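Local coordinates for Sca-family protein (Rickettsia rickettsii, PDB 4LQ8), which is a rickettsial surface cell antigen of unestablished activity, probably linked to cell adhesion, represented by its N-terminal head domain, at residues E192-F206 / S219-A233. Sequence-based numbering, arbitrary orientation.
Sequences ELCTLNETTVKTKPF and SSYREIDFPIKLDQA
Val201 lies over one face of the Tyr221 ring, its CB 3.8 Å from the ring centroid in a CH-pi contact, and both methyls reach the phenol end. A chi1 of 67° sets the Tyr221 ring between its own backbone N and carbonyl carbon, which brings the ring alongside Val201 on the adjacent strand; a beta-branched valine offers a broad, rigid surface for the ring. Phe206 meets the same tyrosine obliquely, CE2 to CE2 at 3.7 Å. Val201 and Tyr221 form a hydrogen-bonded antiparallel pair, as do Thr199 and Glu223, joining adjacent central strands of a six-stranded antiparallel sheet in the head domain. On the other face the extended Arg222 forms a salt bridge, NH1 donating to Glu198 OE2 at 2.8 Å. OE2 accepts on its anti lone pair and lies close to the guanidinium plane, although the carboxylate is turned 65° from it. Arg181 also holds this oxygen and Asp32 binds the arginine, so the buried charges are probably balanced by several partners. Past the end of the paired residues, Leu196 CD2 packs on Pro227 CD at 3.8 Å, and Leu230 CD2 touches Cys194 CB. A water links Leu193 O with Gln232 N and Ala233 O, beside a direct bond from Ala233 N to Glu192 O.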
loop_
_atom_site.group_PDB
_atom_site.type_symbol
_atom_site.label_atom_id
_atom_site.label_comp_id
_atom_site.label_asym_id
_atom_site.label_seq_id
_atom_site.Cartn_x
_atom_site.Cartn_y
_atom_site.Cartn_z
ATOM N N GLU A 192 6.966 -24.717 -0.893
ATOM C CA GLU A 192 6.869 -23.407 -1.531
ATOM C C GLU A 192 5.414 -22.901 -1.683
ATOM O O GLU A 192 4.604 -23.529 -2.366
ATOM C CB GLU A 192 7.598 -23.458 -2.882
ATOM C CG GLU A 192 7.438 -22.231 -3.764
ATOM C CD GLU A 192 7.991 -22.385 -5.168
ATOM O OE1 GLU A 192 8.834 -23.284 -5.392
ATOM O OE2 GLU A 192 7.580 -21.596 -6.049
ATOM N N LEU A 193 5.116 -21.745 -1.072
ATOM C CA LEU A 193 3.831 -21.055 -1.182
ATOM C C LEU A 193 3.811 -20.345 -2.538
ATOM O O LEU A 193 2.794 -20.385 -3.239
ATOM C CB LEU A 193 3.668 -20.018 -0.050
ATOM C CG LEU A 193 2.743 -20.384 1.103
ATOM C CD1 LEU A 193 3.351 -21.423 1.957
ATOM C CD2 LEU A 193 2.488 -19.202 1.981
ATOM N N CYS A 194 4.962 -19.725 -2.908
ATOM C CA CYS A 194 5.201 -18.990 -4.156
ATOM C C CYS A 194 6.672 -18.585 -4.204
ATOM O O CYS A 194 7.376 -18.677 -3.196
ATOM C CB CYS A 194 4.307 -17.753 -4.221
ATOM S SG CYS A 194 4.847 -16.424 -3.120
ATOM N N THR A 195 7.120 -18.089 -5.361
ATOM C CA THR A 195 8.432 -17.498 -5.535
ATOM C C THR A 195 8.157 -16.075 -6.002
ATOM O O THR A 195 7.309 -15.873 -6.870
ATOM C CB THR A 195 9.353 -18.312 -6.463
ATOM O OG1 THR A 195 9.434 -19.646 -5.967
ATOM C CG2 THR A 195 10.772 -17.725 -6.537
ATOM N N LEU A 196 8.798 -15.081 -5.365
ATOM C CA LEU A 196 8.570 -13.684 -5.736
ATOM C C LEU A 196 9.685 -13.226 -6.658
ATOM O O LEU A 196 10.852 -13.496 -6.383
ATOM C CB LEU A 196 8.493 -12.772 -4.494
ATOM C CG LEU A 196 7.362 -13.083 -3.484
ATOM C CD1 LEU A 196 7.602 -12.346 -2.193
ATOM C CD2 LEU A 196 5.996 -12.716 -4.063
ATOM N N ASN A 197 9.318 -12.598 -7.782
ATOM C CA ASN A 197 10.272 -12.065 -8.747
ATOM C C ASN A 197 10.381 -10.552 -8.581
ATOM O O ASN A 197 9.379 -9.864 -8.643
ATOM C CB ASN A 197 9.847 -12.396 -10.187
ATOM C CG ASN A 197 10.870 -11.987 -11.213
ATOM O OD1 ASN A 197 11.977 -12.546 -11.281
ATOM N ND2 ASN A 197 10.557 -10.932 -11.965
ATOM N N GLU A 198 11.592 -10.047 -8.381
ATOM C CA GLU A 198 11.861 -8.616 -8.265
ATOM C C GLU A 198 12.658 -8.193 -9.516
ATOM O O GLU A 198 13.775 -8.671 -9.721
ATOM C CB GLU A 198 12.666 -8.329 -6.988
ATOM C CG GLU A 198 12.956 -6.858 -6.749
ATOM C CD GLU A 198 14.198 -6.629 -5.913
ATOM O OE1 GLU A 198 15.303 -6.951 -6.404
ATOM O OE2 GLU A 198 14.075 -6.142 -4.769
ATOM N N THR A 199 12.083 -7.281 -10.322
ATOM C CA THR A 199 12.736 -6.742 -11.514
ATOM C C THR A 199 13.182 -5.336 -11.187
ATOM O O THR A 199 12.347 -4.508 -10.822
ATOM C CB THR A 199 11.780 -6.743 -12.736
ATOM O OG1 THR A 199 11.273 -8.062 -12.919
ATOM C CG2 THR A 199 12.478 -6.274 -14.040
ATOM N N THR A 200 14.490 -5.064 -11.307
ATOM C CA THR A 200 15.017 -3.715 -11.097
ATOM C C THR A 200 15.146 -3.072 -12.503
ATOM O O THR A 200 15.694 -3.687 -13.406
ATOM C CB THR A 200 16.345 -3.759 -10.334
ATOM O OG1 THR A 200 16.089 -4.207 -9.017
ATOM C CG2 THR A 200 17.032 -2.399 -10.254
ATOM N N VAL A 201 14.605 -1.858 -12.684
ATOM C CA VAL A 201 14.703 -1.143 -13.947
ATOM C C VAL A 201 15.730 -0.030 -13.724
ATOM O O VAL A 201 15.509 0.855 -12.900
ATOM C CB VAL A 201 13.322 -0.606 -14.424
ATOM C CG1 VAL A 201 13.443 0.097 -15.780
ATOM C CG2 VAL A 201 12.289 -1.732 -14.501
ATOM N N LYS A 202 16.861 -0.101 -14.432
ATOM C CA LYS A 202 17.995 0.825 -14.317
ATOM C C LYS A 202 18.243 1.539 -15.636
ATOM O O LYS A 202 19.139 2.376 -15.702
ATOM C CB LYS A 202 19.287 0.026 -13.995
ATOM C CG LYS A 202 19.399 -0.513 -12.581
ATOM C CD LYS A 202 20.795 -1.089 -12.322
ATOM C CE LYS A 202 20.918 -2.577 -12.603
ATOM N NZ LYS A 202 20.374 -3.410 -11.492
ATOM N N THR A 203 17.535 1.154 -16.702
ATOM C CA THR A 203 17.784 1.703 -18.044
ATOM C C THR A 203 16.606 2.476 -18.641
ATOM O O THR A 203 16.589 2.739 -19.843
ATOM C CB THR A 203 18.262 0.596 -19.002
ATOM O OG1 THR A 203 17.218 -0.365 -19.137
ATOM C CG2 THR A 203 19.559 -0.069 -18.541
ATOM N N LYS A 204 15.632 2.850 -17.811
ATOM C CA LYS A 204 14.496 3.626 -18.284
ATOM C C LYS A 204 14.319 4.881 -17.395
ATOM O O LYS A 204 13.353 4.973 -16.622
ATOM C CB LYS A 204 13.225 2.748 -18.365
ATOM C CG LYS A 204 12.139 3.380 -19.202
ATOM C CD LYS A 204 10.914 2.495 -19.383
ATOM C CE LYS A 204 9.796 3.369 -19.912
ATOM N NZ LYS A 204 8.650 2.565 -20.391
ATOM N N PRO A 205 15.256 5.861 -17.446
ATOM C CA PRO A 205 15.080 7.056 -16.583
ATOM C C PRO A 205 13.843 7.860 -17.009
ATOM O O PRO A 205 13.433 7.862 -18.189
ATOM C CB PRO A 205 16.363 7.865 -16.826
ATOM C CG PRO A 205 16.842 7.429 -18.190
ATOM C CD PRO A 205 16.463 5.977 -18.295
ATOM N N PHE A 206 13.239 8.528 -16.033
ATOM C CA PHE A 206 12.112 9.414 -16.268
ATOM C C PHE A 206 12.098 10.476 -15.184
ATOM O O PHE A 206 12.664 10.267 -14.107
ATOM C CB PHE A 206 10.776 8.635 -16.333
ATOM C CG PHE A 206 10.358 7.949 -15.060
ATOM C CD1 PHE A 206 9.572 8.611 -14.121
ATOM C CD2 PHE A 206 10.760 6.643 -14.790
ATOM C CE1 PHE A 206 9.212 7.991 -12.936
ATOM C CE2 PHE A 206 10.386 6.016 -13.602
ATOM C CZ PHE A 206 9.580 6.684 -12.702
ATOM N N SER A 219 16.155 7.439 -11.417
ATOM C CA SER A 219 17.182 6.749 -12.196
ATOM C C SER A 219 17.125 5.227 -12.013
ATOM O O SER A 219 17.717 4.500 -12.791
ATOM C CB SER A 219 18.565 7.314 -11.877
ATOM O OG SER A 219 18.819 7.266 -10.486
ATOM N N SER A 220 16.368 4.742 -11.014
ATOM C CA SER A 220 16.208 3.301 -10.808
ATOM C C SER A 220 14.985 3.050 -9.951
ATOM O O SER A 220 14.697 3.828 -9.042
ATOM C CB SER A 220 17.448 2.706 -10.134
ATOM O OG SER A 220 17.373 1.297 -10.043
ATOM N N TYR A 221 14.270 1.952 -10.234
ATOM C CA TYR A 221 13.104 1.537 -9.461
ATOM C C TYR A 221 12.960 0.029 -9.614
ATOM O O TYR A 221 13.641 -0.567 -10.450
ATOM C CB TYR A 221 11.802 2.285 -9.891
ATOM C CG TYR A 221 11.314 1.948 -11.285
ATOM C CD1 TYR A 221 10.445 0.881 -11.503
ATOM C CD2 TYR A 221 11.717 2.695 -12.386
ATOM C CE1 TYR A 221 9.979 0.570 -12.781
ATOM C CE2 TYR A 221 11.254 2.397 -13.673
ATOM C CZ TYR A 221 10.372 1.345 -13.859
ATOM O OH TYR A 221 9.974 0.993 -15.122
ATOM N N ARG A 222 12.095 -0.588 -8.798
ATOM C CA ARG A 222 11.874 -2.024 -8.916
ATOM C C ARG A 222 10.384 -2.310 -8.966
ATOM O O ARG A 222 9.551 -1.485 -8.549
ATOM C CB ARG A 222 12.539 -2.801 -7.761
ATOM C CG ARG A 222 11.842 -2.496 -6.414
ATOM C CD ARG A 222 12.336 -3.351 -5.286
ATOM N NE ARG A 222 11.756 -2.903 -4.015
ATOM C CZ ARG A 222 11.855 -3.590 -2.891
ATOM N NH1 ARG A 222 12.465 -4.771 -2.880
ATOM N NH2 ARG A 222 11.338 -3.113 -1.770
ATOM N N GLU A 223 10.050 -3.483 -9.452
ATOM C CA GLU A 223 8.668 -3.938 -9.441
ATOM C C GLU A 223 8.647 -5.399 -9.043
ATOM O O GLU A 223 9.462 -6.187 -9.528
ATOM C CB GLU A 223 7.953 -3.686 -10.786
ATOM C CG GLU A 223 8.626 -4.339 -11.977
ATOM C CD GLU A 223 8.065 -3.895 -13.310
ATOM O OE1 GLU A 223 7.488 -4.743 -14.028
ATOM O OE2 GLU A 223 8.161 -2.688 -13.616
ATOM N N ILE A 224 7.719 -5.760 -8.157
ATOM C CA ILE A 224 7.588 -7.154 -7.734
ATOM C C ILE A 224 6.329 -7.752 -8.347
ATOM O O ILE A 224 5.272 -7.118 -8.348
ATOM C CB ILE A 224 7.695 -7.306 -6.195
ATOM C CG1 ILE A 224 9.115 -6.918 -5.733
ATOM C CG2 ILE A 224 7.316 -8.736 -5.751
ATOM C CD1 ILE A 224 9.236 -6.515 -4.276
ATOM N N ASP A 225 6.456 -8.957 -8.903
ATOM C CA ASP A 225 5.329 -9.623 -9.527
ATOM C C ASP A 225 4.468 -10.344 -8.471
ATOM O O ASP A 225 4.460 -11.561 -8.396
ATOM C CB ASP A 225 5.821 -10.562 -10.641
ATOM C CG ASP A 225 4.742 -11.028 -11.603
ATOM O OD1 ASP A 225 3.669 -10.382 -11.659
ATOM O OD2 ASP A 225 4.985 -12.011 -12.335
ATOM N N PHE A 226 3.755 -9.581 -7.643
ATOM C CA PHE A 226 2.931 -10.145 -6.562
ATOM C C PHE A 226 1.881 -11.119 -7.097
ATOM O O PHE A 226 1.198 -10.776 -8.063
ATOM C CB PHE A 226 2.258 -9.042 -5.736
ATOM C CG PHE A 226 3.195 -8.087 -5.039
ATOM C CD1 PHE A 226 3.736 -8.401 -3.788
ATOM C CD2 PHE A 226 3.516 -6.860 -5.614
ATOM C CE1 PHE A 226 4.603 -7.511 -3.141
ATOM C CE2 PHE A 226 4.388 -5.981 -4.975
ATOM C CZ PHE A 226 4.910 -6.301 -3.734
ATOM N N PRO A 227 1.757 -12.343 -6.523
ATOM C CA PRO A 227 0.739 -13.274 -7.038
ATOM C C PRO A 227 -0.674 -12.802 -6.679
ATOM O O PRO A 227 -0.857 -12.105 -5.681
ATOM C CB PRO A 227 1.109 -14.615 -6.376
ATOM C CG PRO A 227 1.813 -14.238 -5.128
ATOM C CD PRO A 227 2.481 -12.912 -5.363
ATOM N N ILE A 228 -1.641 -13.087 -7.555
ATOM C CA ILE A 228 -3.053 -12.728 -7.343
ATOM C C ILE A 228 -3.718 -13.940 -6.739
ATOM O O ILE A 228 -4.249 -13.857 -5.637
ATOM C CB ILE A 228 -3.757 -12.247 -8.657
ATOM C CG1 ILE A 228 -2.985 -11.084 -9.338
ATOM C CG2 ILE A 228 -5.230 -11.886 -8.423
ATOM C CD1 ILE A 228 -2.721 -9.849 -8.450
ATOM N N LYS A 229 -3.618 -15.075 -7.426
ATOM C CA LYS A 229 -4.160 -16.354 -6.993
ATOM C C LYS A 229 -3.024 -17.369 -6.884
ATOM O O LYS A 229 -2.185 -17.473 -7.778
ATOM C CB LYS A 229 -5.281 -16.824 -7.932
ATOM C CG LYS A 229 -6.555 -15.998 -7.715
ATOM C CD LYS A 229 -7.756 -16.535 -8.463
ATOM C CE LYS A 229 -8.961 -15.639 -8.295
ATOM N NZ LYS A 229 -8.839 -14.405 -9.118
ATOM N N LEU A 230 -2.950 -18.053 -5.749
ATOM C CA LEU A 230 -1.880 -19.014 -5.512
ATOM C C LEU A 230 -2.435 -20.425 -5.576
ATOM O O LEU A 230 -3.576 -20.660 -5.161
ATOM C CB LEU A 230 -1.172 -18.719 -4.179
ATOM C CG LEU A 230 -0.390 -17.386 -4.136
ATOM C CD1 LEU A 230 -1.314 -16.216 -3.725
ATOM C CD2 LEU A 230 0.766 -17.467 -3.190
ATOM N N ASP A 231 -1.658 -21.344 -6.164
ATOM C CA ASP A 231 -2.057 -22.739 -6.341
ATOM C C ASP A 231 -0.927 -23.706 -5.955
ATOM O O ASP A 231 -0.824 -24.789 -6.525
ATOM C CB ASP A 231 -2.542 -22.976 -7.793
ATOM C CG ASP A 231 -1.523 -22.730 -8.916
ATOM O OD1 ASP A 231 -0.411 -22.215 -8.625
ATOM O OD2 ASP A 231 -1.849 -23.026 -10.086
ATOM N N GLN A 232 -0.070 -23.316 -4.995
ATOM C CA GLN A 232 1.037 -24.178 -4.570
ATOM C C GLN A 232 0.797 -24.706 -3.138
ATOM O O GLN A 232 -0.260 -25.289 -2.915
ATOM C CB GLN A 232 2.389 -23.485 -4.778
ATOM C CG GLN A 232 2.692 -23.247 -6.254
ATOM C CD GLN A 232 3.771 -22.221 -6.436
ATOM O OE1 GLN A 232 4.963 -22.512 -6.331
ATOM N NE2 GLN A 232 3.373 -20.982 -6.672
ATOM N N ALA A 233 1.733 -24.529 -2.187
ATOM C CA ALA A 233 1.544 -25.000 -0.805
ATOM C C ALA A 233 0.490 -24.191 -0.053
ATOM O O ALA A 233 0.202 -23.043 -0.401
ATOM C CB ALA A 233 2.853 -24.950 -0.038
HETATM O O HOH W 1 0.260 -21.339 -2.841
HETATM O O HOH W 2 6.570 -13.185 -8.615
HETATM O O HOH W 3 9.117 -8.399 -11.371
HETATM O O HOH W 4 15.448 3.195 -14.931
#